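Local structure of Esterase/lipase (Lactobacillus rhamnosus, 4N5H) at residues V140-D145 and H150-V155; G144-G149 and L276-N281; P233-I238 and K254-N259; T264-P269 and N294-R299. The protein probably hydrolyses ester bonds, and may transfer acyl groups, as a serine esterase of the alpha/beta hydrolase fold. The protein carries 1 engineered substitution. All coordinates share one frame; numbering follows the deposited sequence.

Contact 1 of 4, residues V140-D145 and H150-V155; sequences VLLTGD and HLASLV
L142 and A152 bury most of the surface where strand 140-145 meets helix 147-158, the pair of elements that flanks what is probably the nucleophile elbow of this alpha/beta hydrolase fold. On the strand side the CD2 methyl of L142 does the touching. L142 CD2 lies 3.6 Å from A152 O and 4.1 Å from A152 CB, and it also reaches V155 about one helical turn further on, with L142 CD2 4.0 Å from V155 CG1. CG of L142 is anti to the backbone N (chi1 -179°), which carries this methyl out from the sheet to the helix. V155 likewise offers the branch that is anti to its own N, and the two side chains cross obliquely. Two residues beyond L142, A152 CB is 4.1 Å from G144 N. Here the backbones come closest, G144 CA to A152 CA being 5.6 Å, because only a methyl group stands between them; a beta carbon on G144 would fall tightly against that of A152. The segment axes accordingly approach to 7.0 Å, running roughly antiparallel at 147°.

T143 points the other way, giving its OG1 to A181 O of the adjacent strand and packing on M297 of helix 288-311, so the sheet is covered on both faces. Behind the first shell, L151 and V155 rest on I119 of helix 112-129, while A152 also touches I72 of strand 66-72. On the helix surface turned from the strand, S153 OG donates to H150 O at 2.8 Å, and this carbonyl takes a second hydrogen bond from L154 N.

Contact 2 of 4, residues G144-G149 and L276-N281; sequences GDSAGG and LKHVFN
D145 opens the contact by laying its side chain across V279 at about a right angle, with D145 CB 3.7 Å from V279 CG1. The carboxylate branch leans on the same methyl, D145 OD1 being 3.8 Å from V279 CG1, while D145 OD2 is hydrogen-bonded to N85 ND2. S146 follows at the apex of a GxSxG turn, its backbone in a strained conformation (phi 58°, psi -116°) consistent with a nucleophile elbow. Its OG, anti to the backbone N (chi1 -161°), meets the edge of the H278 imidazole in the ring plane, forming a hydrogen bond of 2.7 Å between S146 OG and H278 NE2. ND1 of the same ring is hydrogen-bonded to D243 OD1, a geometry consistent with a Ser-His-Asp catalytic triad. V279 CG1 covers one face of the ring, over its centre. A phenylalanine in place of H278 would probably leave S146 OG and D243 OD1 without the nitrogens that join them, breaking the relay. Beyond the serine, G148 N makes a weak bond to D145 O as the helix begins, and a side chain on G148 would collide with that carbonyl.

The elbow thus sits between strand 140-145 and helix 147-158, with S146 bonded through its backbone to V183 of neighbouring strand 179-183 and to V186. The histidine loop runs straight into helix 280-283, where F280 packs on helix 288-311.

Contact 3 of 4, residues P233-I238 and K254-N259; sequences PPFMLI and KVFDAN
F256 reaches from helix 246-258 to F235 and L237 on strand 235-240, joining the first two elements of a beta-alpha-beta crossover that is completed by the parallel strand 263-268. The two aromatic rings meet obliquely: the planes of F235 and F256 lie at 53°, with centroids 5.3 Å apart. F256 CE1 stands over one face of the F235 ring, offset toward its rim. Apolar contact is made chiefly by the far end of the helix residue, F256 CZ approaching F235 CB to 3.7 Å, and L237 CB meets the edge of the F256 ring, 4.4 Å from CE2. Cutting F256 back to an alanine is likely to open a gap beside the sheet, leaving the F235 face and L237 CB without this partner. V261 touches both phenylalanines, and Y263 of the next strand also packs against them. M236, between the two residues that face helix 246-258, turns to the other side of the sheet, against helix 288-311.

No hydrogen bond crosses between the segments. Within 254-259, V255 O receives N259 N and N259 ND2 from opposite faces of its carbonyl plane; the ND2 bond to V255 O is 3.0 Å long and nearly straight, at 164°.

Contact 4 of 4, residues T264-P269 and N294-R299; sequences TTKLWP and NLEMLR. With IPA (isopropyl alcohol), chain B.
K266 and E296 form a salt bridge between strand 263-268 and helix 288-311, with K266 NZ donating to E296 OE1 at 2.8 Å. The ammonium meets this oxygen from above the carboxylate plane, 37° out of it. K266 leaves the strand with CG anti to the backbone N and then bends at chi2 (89°), which lays its outer methylenes along the carboxylate, K266 CD being 3.4 Å from E296 OE2. NZ also donates to O2 of an isopropyl alcohol, 2.7 Å from K266 NZ, and weakly to a water, and it makes a second salt bridge with the carboxylate of E292.

E296 OE2 is satisfied by water. One water donates to E296 OE2 at 2.6 Å and also to T265 O, bridging helix to strand backbone; another, the one that K266 NZ reaches weakly, donates to E296 OE2 and to the alcohol O2. C3 of the alcohol lies over a face of W268, although too close to the ring for its exact position to be trusted. W268 NE1 is itself hydrogen-bonded to T293 OG1.

The contact is therefore polar, hydrated and at the surface. The alcohol probably comes from the crystallisation liquor, and with two acids beside it the lysine is likely to remain charged.

Contacts 1 and 2 share G144 and D145, so the strand packed against its helix in contact 1 delivers the serine that meets the histidine in contact 2; their centres are about 12 Å apart. Contact 3 lies about 17 Å from contact 2, centre to centre, but strand 235-240 continues toward D243, the probable third member of the triad. Contacts 3 and 4 join through neighbouring strands, with K266 N 2.8 Å from L237 O. Helix 288-311 of contact 4 packs back on contact 1, M297 CE lying 3.9 Å from L141 CD2. It also meets helix 280-283 of contact 2, where N281 ND2 is 2.9 Å from N294 OD1, a probable hydrogen bond.

Contact 1 of 4, residues V140-D145 and H150-V155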
loop_
_atom_site.group_PDB
_atom_site.type_symbol
_atom_site.label_atom_id
_atom_site.label_comp_id
_atom_site.label_asym_id
_atom_site.label_seq_id
_atom_site.Cartn_x
_atom_site.Cartn_y
_atom_site.Cartn_z
ATOM N N VAL A 140 14.942 -31.958 -7.171
ATOM C CA VAL A 140 15.244 -30.808 -6.286
ATOM C C VAL A 140 16.335 -29.972 -6.928
ATOM O O VAL A 140 17.461 -30.413 -7.149
ATOM C CB VAL A 140 15.635 -31.195 -4.877
ATOM C CG1 VAL A 140 15.937 -29.957 -3.991
ATOM C CG2 VAL A 140 14.517 -32.029 -4.237
ATOM N N LEU A 141 16.030 -28.688 -7.122
ATOM C CA LEU A 141 17.007 -27.697 -7.536
ATOM C C LEU A 141 17.396 -26.847 -6.283
ATOM O O LEU A 141 16.503 -26.222 -5.700
ATOM C CB LEU A 141 16.440 -26.771 -8.563
ATOM C CG LEU A 141 17.204 -25.506 -8.959
ATOM C CD1 LEU A 141 18.628 -25.774 -9.329
ATOM C CD2 LEU A 141 16.504 -24.715 -10.045
ATOM N N LEU A 142 18.656 -26.867 -5.898
ATOM C CA LEU A 142 19.190 -26.042 -4.823
ATOM C C LEU A 142 19.850 -24.834 -5.457
ATOM O O LEU A 142 20.719 -25.022 -6.366
ATOM C CB LEU A 142 20.181 -26.787 -4.023
ATOM C CG LEU A 142 20.799 -26.022 -2.844
ATOM C CD1 LEU A 142 19.773 -25.681 -1.801
ATOM C CD2 LEU A 142 21.958 -26.796 -2.258
ATOM N N THR A 143 19.474 -23.610 -5.050
ATOM C CA THR A 143 20.063 -22.411 -5.624
ATOM C C THR A 143 20.343 -21.412 -4.563
ATOM O O THR A 143 19.678 -21.440 -3.542
ATOM C CB THR A 143 19.250 -21.842 -6.742
ATOM O OG1 THR A 143 20.030 -20.884 -7.443
ATOM C CG2 THR A 143 18.032 -21.187 -6.203
ATOM N N GLY A 144 21.396 -20.664 -4.772
ATOM C CA GLY A 144 21.772 -19.564 -3.918
ATOM C C GLY A 144 22.468 -18.472 -4.663
ATOM O O GLY A 144 23.225 -18.734 -5.619
ATOM N N ASP A 145 22.295 -17.247 -4.142
ATOM C CA ASP A 145 22.956 -16.078 -4.769
ATOM C C ASP A 145 23.961 -15.433 -3.833
ATOM O O ASP A 145 23.662 -15.241 -2.638
ATOM C CB ASP A 145 21.990 -15.008 -5.240
ATOM C CG ASP A 145 21.209 -14.389 -4.155
ATOM O OD1 ASP A 145 21.450 -13.141 -3.943
ATOM O OD2 ASP A 145 20.312 -15.090 -3.581
ATOM N N HIS A 150 27.650 -19.309 -1.850
ATOM C CA HIS A 150 28.645 -19.927 -0.954
ATOM C C HIS A 150 27.956 -20.968 -0.124
ATOM O O HIS A 150 28.408 -22.124 -0.103
ATOM C CB HIS A 150 29.221 -18.875 -0.020
ATOM C CG HIS A 150 30.034 -19.419 1.093
ATOM N ND1 HIS A 150 29.611 -19.455 2.393
ATOM C CD2 HIS A 150 31.305 -19.932 1.092
ATOM C CE1 HIS A 150 30.578 -19.947 3.159
ATOM N NE2 HIS A 150 31.583 -20.328 2.375
ATOM N N LEU A 151 26.887 -20.600 0.561
ATOM C CA LEU A 151 26.236 -21.510 1.479
ATOM C C LEU A 151 25.675 -22.700 0.728
ATOM O O LEU A 151 25.825 -23.856 1.166
ATOM C CB LEU A 151 25.151 -20.796 2.255
ATOM C CG LEU A 151 25.603 -19.726 3.285
ATOM C CD1 LEU A 151 24.496 -18.789 3.695
ATOM C CD2 LEU A 151 26.216 -20.394 4.475
ATOM N N ALA A 152 25.044 -22.480 -0.441
ATOM C CA ALA A 152 24.519 -23.569 -1.217
ATOM C C ALA A 152 25.653 -24.530 -1.642
ATOM O O ALA A 152 25.401 -25.767 -1.689
ATOM C CB ALA A 152 23.787 -23.114 -2.437
ATOM N N SER A 153 26.821 -24.004 -2.021
ATOM C CA SER A 153 27.907 -24.830 -2.504
ATOM C C SER A 153 28.401 -25.730 -1.361
ATOM O O SER A 153 28.719 -26.891 -1.580
ATOM C CB SER A 153 29.050 -24.028 -3.155
ATOM O OG SER A 153 29.878 -23.395 -2.158
ATOM N N LEU A 154 28.435 -25.151 -0.158
ATOM C CA LEU A 154 28.819 -25.969 1.054
ATOM C C LEU A 154 27.793 -26.995 1.433
ATOM O O LEU A 154 28.134 -28.173 1.721
ATOM C CB LEU A 154 29.130 -25.043 2.229
ATOM C CG LEU A 154 30.576 -24.677 2.468
ATOM C CD1 LEU A 154 31.228 -23.988 1.261
ATOM C CD2 LEU A 154 30.811 -23.839 3.727
ATOM N N VAL A 155 26.503 -26.645 1.428
ATOM C CA VAL A 155 25.434 -27.558 1.758
ATOM C C VAL A 155 25.460 -28.773 0.793
ATOM O O VAL A 155 25.352 -29.896 1.195
ATOM C CB VAL A 155 24.058 -26.808 1.631
ATOM C CG1 VAL A 155 22.876 -27.777 1.525
ATOM C CG2 VAL A 155 23.856 -25.880 2.775
#

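Contact 2 of 4, residues G144-G149 and L276-N281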
loop_
_atom_site.group_PDB
_atom_site.type_symbol
_atom_site.label_atom_id
_atom_site.label_comp_id
_atom_site.label_asym_id
_atom_site.label_seq_id
_atom_site.Cartn_x
_atom_site.Cartn_y
_atom_site.Cartn_z
ATOM N N GLY A 144 21.396 -20.664 -4.772
ATOM C CA GLY A 144 21.772 -19.564 -3.918
ATOM C C GLY A 144 22.468 -18.472 -4.663
ATOM O O GLY A 144 23.225 -18.734 -5.619
ATOM N N ASP A 145 22.295 -17.247 -4.142
ATOM C CA ASP A 145 22.956 -16.078 -4.769
ATOM C C ASP A 145 23.961 -15.433 -3.833
ATOM O O ASP A 145 23.662 -15.241 -2.638
ATOM C CB ASP A 145 21.990 -15.008 -5.240
ATOM C CG ASP A 145 21.209 -14.389 -4.155
ATOM O OD1 ASP A 145 21.450 -13.141 -3.943
ATOM O OD2 ASP A 145 20.312 -15.090 -3.581
ATOM N N SER A 146 25.145 -15.136 -4.393
ATOM C CA SER A 146 26.259 -14.460 -3.650
ATOM C C SER A 146 26.813 -15.203 -2.321
ATOM O O SER A 146 27.271 -16.355 -2.398
ATOM C CB SER A 146 25.804 -12.968 -3.412
ATOM O OG SER A 146 26.946 -12.134 -3.118
ATOM N N ALA A 147 26.673 -14.623 -1.104
ATOM C CA ALA A 147 26.838 -15.444 0.089
ATOM C C ALA A 147 25.897 -16.634 0.185
ATOM O O ALA A 147 26.243 -17.722 0.644
ATOM C CB ALA A 147 26.716 -14.599 1.324
ATOM N N GLY A 148 24.693 -16.521 -0.417
ATOM C CA GLY A 148 23.836 -17.656 -0.491
ATOM C C GLY A 148 24.364 -18.734 -1.450
ATOM O O GLY A 148 24.019 -19.930 -1.263
ATOM N N GLY A 149 25.092 -18.345 -2.505
ATOM C CA GLY A 149 25.769 -19.304 -3.360
ATOM C C GLY A 149 26.938 -20.030 -2.668
ATOM O O GLY A 149 27.157 -21.180 -2.888
ATOM N N LEU A 276 23.891 -5.813 -16.273
ATOM C CA LEU A 276 23.927 -7.239 -15.846
ATOM C C LEU A 276 24.938 -7.334 -14.717
ATOM O O LEU A 276 25.992 -7.990 -14.782
ATOM C CB LEU A 276 24.304 -8.078 -17.048
ATOM C CG LEU A 276 23.309 -7.973 -18.160
ATOM C CD1 LEU A 276 23.714 -8.965 -19.212
ATOM C CD2 LEU A 276 21.865 -8.183 -17.731
ATOM N N LYS A 277 24.549 -6.663 -13.645
ATOM C CA LYS A 277 25.363 -6.539 -12.440
ATOM C C LYS A 277 25.253 -7.779 -11.547
ATOM O O LYS A 277 24.597 -8.733 -11.873
ATOM C CB LYS A 277 24.891 -5.322 -11.660
ATOM C CG LYS A 277 23.449 -5.414 -11.111
ATOM C CD LYS A 277 23.118 -4.300 -10.130
ATOM C CE LYS A 277 23.748 -4.581 -8.753
ATOM N NZ LYS A 277 23.228 -5.699 -7.926
ATOM N N HIS A 278 25.935 -7.730 -10.387
ATOM C CA HIS A 278 25.834 -8.800 -9.386
ATOM C C HIS A 278 24.399 -9.121 -9.147
ATOM O O HIS A 278 23.584 -8.258 -8.879
ATOM C CB HIS A 278 26.480 -8.250 -8.087
ATOM C CG HIS A 278 26.599 -9.248 -6.996
ATOM N ND1 HIS A 278 27.393 -10.368 -7.117
ATOM C CD2 HIS A 278 26.111 -9.255 -5.736
ATOM C CE1 HIS A 278 27.301 -11.073 -5.999
ATOM N NE2 HIS A 278 26.588 -10.395 -5.130
ATOM N N VAL A 279 24.108 -10.406 -9.224
ATOM C CA VAL A 279 22.839 -11.021 -8.956
ATOM C C VAL A 279 21.640 -10.371 -9.641
ATOM O O VAL A 279 20.548 -10.345 -9.092
ATOM C CB VAL A 279 22.550 -11.249 -7.447
ATOM C CG1 VAL A 279 23.656 -12.119 -6.824
ATOM C CG2 VAL A 279 22.342 -10.000 -6.678
ATOM N N PHE A 280 21.834 -9.894 -10.866
ATOM C CA PHE A 280 20.777 -9.100 -11.541
ATOM C C PHE A 280 19.520 -9.916 -11.759
ATOM O O PHE A 280 18.424 -9.384 -11.645
ATOM C CB PHE A 280 21.271 -8.505 -12.894
ATOM C CG PHE A 280 21.343 -9.550 -13.975
ATOM C CD1 PHE A 280 20.223 -9.893 -14.727
ATOM C CD2 PHE A 280 22.560 -10.249 -14.238
ATOM C CE1 PHE A 280 20.306 -10.927 -15.679
ATOM C CE2 PHE A 280 22.665 -11.218 -15.194
ATOM C CZ PHE A 280 21.503 -11.590 -15.943
ATOM N N ASN A 281 19.699 -11.191 -11.997
ATOM C CA ASN A 281 18.545 -12.098 -12.301
ATOM C C ASN A 281 17.655 -12.478 -11.138
ATOM O O ASN A 281 16.537 -12.939 -11.296
ATOM C CB ASN A 281 18.991 -13.311 -13.091
ATOM C CG ASN A 281 19.963 -14.156 -12.333
ATOM O OD1 ASN A 281 21.061 -13.659 -11.985
ATOM N ND2 ASN A 281 19.568 -15.322 -11.944
#

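Contact 3 of 4, residues P233-I238 and K254-N259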
loop_
_atom_site.group_PDB
_atom_site.type_symbol
_atom_site.label_atom_id
_atom_site.label_comp_id
_atom_site.label_asym_id
_atom_site.label_seq_id
_atom_site.Cartn_x
_atom_site.Cartn_y
_atom_site.Cartn_z
ATOM N N PRO A 233 26.360 -33.679 -7.104
ATOM C CA PRO A 233 25.482 -33.397 -8.189
ATOM C C PRO A 233 26.137 -32.482 -9.225
ATOM O O PRO A 233 27.139 -31.780 -8.939
ATOM C CB PRO A 233 24.293 -32.652 -7.484
ATOM C CG PRO A 233 24.814 -32.215 -6.215
ATOM C CD PRO A 233 26.018 -32.997 -5.855
ATOM N N PRO A 234 25.451 -32.324 -10.349
ATOM C CA PRO A 234 25.870 -31.305 -11.302
ATOM C C PRO A 234 25.551 -29.874 -10.783
ATOM O O PRO A 234 24.646 -29.723 -9.962
ATOM C CB PRO A 234 25.047 -31.565 -12.534
ATOM C CG PRO A 234 24.186 -32.697 -12.177
ATOM C CD PRO A 234 24.249 -33.013 -10.752
ATOM N N PHE A 235 26.421 -28.954 -11.179
ATOM C CA PHE A 235 26.354 -27.537 -10.837
ATOM C C PHE A 235 26.034 -26.728 -12.063
ATOM O O PHE A 235 26.280 -27.124 -13.236
ATOM C CB PHE A 235 27.612 -27.010 -10.249
ATOM C CG PHE A 235 27.823 -27.436 -8.792
ATOM C CD1 PHE A 235 28.135 -28.741 -8.454
ATOM C CD2 PHE A 235 27.692 -26.520 -7.738
ATOM C CE1 PHE A 235 28.313 -29.115 -7.117
ATOM C CE2 PHE A 235 27.914 -26.911 -6.454
ATOM C CZ PHE A 235 28.176 -28.193 -6.111
ATOM N N MET A 236 25.449 -25.539 -11.822
ATOM C CA MET A 236 25.290 -24.539 -12.909
ATOM C C MET A 236 25.753 -23.197 -12.376
ATOM O O MET A 236 25.279 -22.755 -11.270
ATOM C CB MET A 236 23.857 -24.459 -13.363
ATOM C CG MET A 236 23.616 -23.467 -14.475
ATOM S SD MET A 236 21.898 -23.401 -14.959
ATOM C CE MET A 236 21.989 -22.160 -16.274
ATOM N N LEU A 237 26.682 -22.564 -13.053
ATOM C CA LEU A 237 27.269 -21.343 -12.581
ATOM C C LEU A 237 26.752 -20.210 -13.458
ATOM O O LEU A 237 26.942 -20.234 -14.670
ATOM C CB LEU A 237 28.792 -21.368 -12.628
ATOM C CG LEU A 237 29.518 -20.105 -12.288
ATOM C CD1 LEU A 237 29.172 -19.694 -10.841
ATOM C CD2 LEU A 237 31.041 -20.322 -12.454
ATOM N N ILE A 238 26.090 -19.265 -12.798
ATOM C CA ILE A 238 25.424 -18.101 -13.395
ATOM C C ILE A 238 26.064 -16.842 -12.936
ATOM O O ILE A 238 26.316 -16.649 -11.748
ATOM C CB ILE A 238 23.940 -18.131 -13.017
ATOM C CG1 ILE A 238 23.262 -19.362 -13.585
ATOM C CG2 ILE A 238 23.220 -16.856 -13.415
ATOM C CD1 ILE A 238 21.909 -19.692 -12.959
ATOM N N LYS A 254 37.983 -22.864 -11.850
ATOM C CA LYS A 254 39.227 -23.567 -11.688
ATOM C C LYS A 254 39.096 -24.687 -10.665
ATOM O O LYS A 254 39.637 -25.762 -10.832
ATOM C CB LYS A 254 40.360 -22.610 -11.287
ATOM C CG LYS A 254 40.767 -21.715 -12.426
ATOM C CD LYS A 254 41.714 -20.646 -11.900
ATOM C CE LYS A 254 42.125 -19.785 -13.063
ATOM N NZ LYS A 254 42.433 -18.466 -12.477
ATOM N N VAL A 255 38.407 -24.420 -9.555
ATOM C CA VAL A 255 38.095 -25.503 -8.565
ATOM C C VAL A 255 37.256 -26.609 -9.143
ATOM O O VAL A 255 37.542 -27.825 -8.938
ATOM C CB VAL A 255 37.395 -24.964 -7.302
ATOM C CG1 VAL A 255 37.060 -26.115 -6.367
ATOM C CG2 VAL A 255 38.242 -23.882 -6.676
ATOM N N PHE A 256 36.230 -26.230 -9.949
ATOM C CA PHE A 256 35.425 -27.195 -10.623
ATOM C C PHE A 256 36.295 -28.103 -11.535
ATOM O O PHE A 256 36.177 -29.336 -11.525
ATOM C CB PHE A 256 34.384 -26.544 -11.482
ATOM C CG PHE A 256 33.141 -25.960 -10.734
ATOM C CD1 PHE A 256 32.801 -26.280 -9.413
ATOM C CD2 PHE A 256 32.218 -25.212 -11.491
ATOM C CE1 PHE A 256 31.625 -25.770 -8.857
ATOM C CE2 PHE A 256 31.032 -24.750 -10.926
ATOM C CZ PHE A 256 30.726 -25.060 -9.620
ATOM N N ASP A 257 37.167 -27.469 -12.314
ATOM C CA ASP A 257 37.956 -28.226 -13.294
ATOM C C ASP A 257 38.892 -29.159 -12.594
ATOM O O ASP A 257 38.983 -30.315 -12.974
ATOM C CB ASP A 257 38.658 -27.254 -14.243
ATOM C CG ASP A 257 37.686 -26.577 -15.239
ATOM O OD1 ASP A 257 36.587 -27.136 -15.519
ATOM O OD2 ASP A 257 38.124 -25.571 -15.799
ATOM N N ALA A 258 39.522 -28.691 -11.534
ATOM C CA ALA A 258 40.509 -29.515 -10.778
ATOM C C ALA A 258 39.907 -30.699 -10.069
ATOM O O ALA A 258 40.557 -31.792 -9.903
ATOM C CB ALA A 258 41.200 -28.617 -9.819
ATOM N N ASN A 259 38.606 -30.600 -9.716
ATOM C CA ASN A 259 37.937 -31.621 -9.000
ATOM C C ASN A 259 36.981 -32.429 -9.829
ATOM O O ASN A 259 36.221 -33.269 -9.354
ATOM C CB ASN A 259 37.272 -31.044 -7.770
ATOM C CG ASN A 259 38.241 -30.639 -6.729
ATOM O OD1 ASN A 259 38.641 -31.499 -5.950
ATOM N ND2 ASN A 259 38.632 -29.367 -6.664
#

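Contact 4 of 4, residues T264-P269 and N294-R299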
loop_
_atom_site.group_PDB
_atom_site.type_symbol
_atom_site.label_atom_id
_atom_site.label_comp_id
_atom_site.label_asym_id
_atom_site.label_seq_id
_atom_site.Cartn_x
_atom_site.Cartn_y
_atom_site.Cartn_z
ATOM N N THR A 264 27.604 -26.771 -15.976
ATOM C CA THR A 264 27.373 -25.877 -17.101
ATOM C C THR A 264 27.400 -24.448 -16.596
ATOM O O THR A 264 27.440 -24.186 -15.372
ATOM C CB THR A 264 26.024 -26.171 -17.748
ATOM O OG1 THR A 264 24.916 -26.026 -16.761
ATOM C CG2 THR A 264 25.952 -27.593 -18.319
ATOM N N THR A 265 27.429 -23.492 -17.519
ATOM C CA THR A 265 27.528 -22.103 -17.177
ATOM C C THR A 265 26.529 -21.297 -17.937
ATOM O O THR A 265 26.115 -21.659 -19.031
ATOM C CB THR A 265 28.905 -21.504 -17.427
ATOM O OG1 THR A 265 29.159 -21.546 -18.872
ATOM C CG2 THR A 265 30.001 -22.234 -16.695
ATOM N N LYS A 266 26.193 -20.153 -17.361
ATOM C CA LYS A 266 25.442 -19.074 -18.047
ATOM C C LYS A 266 26.092 -17.795 -17.587
ATOM O O LYS A 266 25.634 -17.156 -16.657
ATOM C CB LYS A 266 23.940 -19.098 -17.779
ATOM C CG LYS A 266 23.148 -17.976 -18.457
ATOM C CD LYS A 266 22.695 -18.296 -19.784
ATOM C CE LYS A 266 21.670 -17.290 -20.328
ATOM N NZ LYS A 266 21.721 -17.677 -21.760
ATOM N N LEU A 267 27.210 -17.436 -18.211
ATOM C CA LEU A 267 28.020 -16.266 -17.804
ATOM C C LEU A 267 27.898 -15.233 -18.884
ATOM O O LEU A 267 28.299 -15.482 -20.047
ATOM C CB LEU A 267 29.478 -16.693 -17.658
ATOM C CG LEU A 267 29.729 -17.586 -16.440
ATOM C CD1 LEU A 267 31.056 -18.310 -16.597
ATOM C CD2 LEU A 267 29.687 -16.797 -15.150
ATOM N N TRP A 268 27.340 -14.097 -18.551
ATOM C CA TRP A 268 27.093 -13.083 -19.520
ATOM C C TRP A 268 28.409 -12.323 -19.833
ATOM O O TRP A 268 29.118 -11.853 -18.909
ATOM C CB TRP A 268 25.991 -12.148 -18.961
ATOM C CG TRP A 268 24.637 -12.790 -18.935
ATOM C CD1 TRP A 268 24.101 -13.622 -17.962
ATOM C CD2 TRP A 268 23.639 -12.696 -19.978
ATOM N NE1 TRP A 268 22.843 -13.980 -18.321
ATOM C CE2 TRP A 268 22.524 -13.434 -19.531
ATOM C CE3 TRP A 268 23.572 -12.016 -21.207
ATOM C CZ2 TRP A 268 21.380 -13.567 -20.278
ATOM C CZ3 TRP A 268 22.413 -12.153 -21.961
ATOM C CH2 TRP A 268 21.343 -12.885 -21.494
ATOM N N PRO A 269 28.637 -12.032 -21.119
ATOM C CA PRO A 269 29.806 -11.196 -21.464
ATOM C C PRO A 269 29.608 -9.722 -21.154
ATOM O O PRO A 269 28.474 -9.203 -21.143
ATOM C CB PRO A 269 29.921 -11.420 -22.974
ATOM C CG PRO A 269 28.570 -11.638 -23.430
ATOM C CD PRO A 269 27.831 -12.400 -22.310
ATOM N N ASN A 294 16.887 -17.397 -15.878
ATOM C CA ASN A 294 16.131 -18.165 -14.964
ATOM C C ASN A 294 15.441 -19.353 -15.623
ATOM O O ASN A 294 15.379 -20.463 -15.059
ATOM C CB ASN A 294 15.211 -17.260 -14.149
ATOM C CG ASN A 294 16.007 -16.284 -13.250
ATOM O OD1 ASN A 294 17.113 -16.575 -12.829
ATOM N ND2 ASN A 294 15.375 -15.153 -12.944
ATOM N N LEU A 295 14.872 -19.101 -16.814
ATOM C CA LEU A 295 14.300 -20.242 -17.605
ATOM C C LEU A 295 15.404 -21.185 -18.017
ATOM O O LEU A 295 15.160 -22.435 -18.004
ATOM C CB LEU A 295 13.592 -19.758 -18.817
ATOM C CG LEU A 295 12.282 -19.013 -18.587
ATOM C CD1 LEU A 295 11.623 -18.559 -19.874
ATOM C CD2 LEU A 295 11.251 -19.871 -17.808
ATOM N N GLU A 296 16.604 -20.698 -18.370
ATOM C CA GLU A 296 17.659 -21.613 -18.748
ATOM C C GLU A 296 18.049 -22.530 -17.592
ATOM O O GLU A 296 18.273 -23.741 -17.735
ATOM C CB GLU A 296 18.842 -20.866 -19.305
ATOM C CG GLU A 296 19.914 -21.792 -19.827
ATOM C CD GLU A 296 20.866 -21.074 -20.825
ATOM O OE1 GLU A 296 20.425 -20.122 -21.521
ATOM O OE2 GLU A 296 22.064 -21.481 -20.841
ATOM N N MET A 297 18.108 -21.967 -16.404
ATOM C CA MET A 297 18.267 -22.748 -15.160
ATOM C C MET A 297 17.187 -23.800 -14.973
ATOM O O MET A 297 17.507 -24.988 -14.685
ATOM C CB MET A 297 18.376 -21.816 -13.984
ATOM C CG MET A 297 18.518 -22.533 -12.648
ATOM S SD MET A 297 18.459 -21.440 -11.210
ATOM C CE MET A 297 16.681 -20.980 -11.178
ATOM N N LEU A 298 15.934 -23.408 -15.118
ATOM C CA LEU A 298 14.807 -24.331 -14.876
ATOM C C LEU A 298 14.823 -25.417 -15.967
ATOM O O LEU A 298 14.544 -26.612 -15.654
ATOM C CB LEU A 298 13.466 -23.622 -14.839
ATOM C CG LEU A 298 13.362 -22.704 -13.598
ATOM C CD1 LEU A 298 12.081 -21.881 -13.795
ATOM C CD2 LEU A 298 13.334 -23.463 -12.274
ATOM N N ARG A 299 15.198 -25.022 -17.177
ATOM C CA ARG A 299 15.279 -26.056 -18.252
ATOM C C ARG A 299 16.436 -27.041 -18.047
ATOM O O ARG A 299 16.273 -28.240 -18.389
ATOM C CB ARG A 299 15.352 -25.447 -19.628
ATOM C CG ARG A 299 14.101 -24.715 -20.074
ATOM C CD ARG A 299 12.795 -25.498 -19.963
ATOM N NE ARG A 299 12.049 -25.517 -18.653
ATOM C CZ ARG A 299 11.229 -24.564 -18.245
ATOM N NH1 ARG A 299 11.088 -23.459 -19.030
ATOM N NH2 ARG A 299 10.545 -24.645 -17.103
HETATM C C1 IPA B . 24.417 -15.075 -24.159
HETATM C C2 IPA B . 24.888 -15.831 -22.880
HETATM C C3 IPA B . 24.606 -15.128 -21.640
HETATM O O2 IPA B . 24.189 -17.006 -22.557
HETATM O O HOH W 1 23.602 -22.979 -19.411
HETATM O O HOH W 2 23.771 -20.275 -22.469
#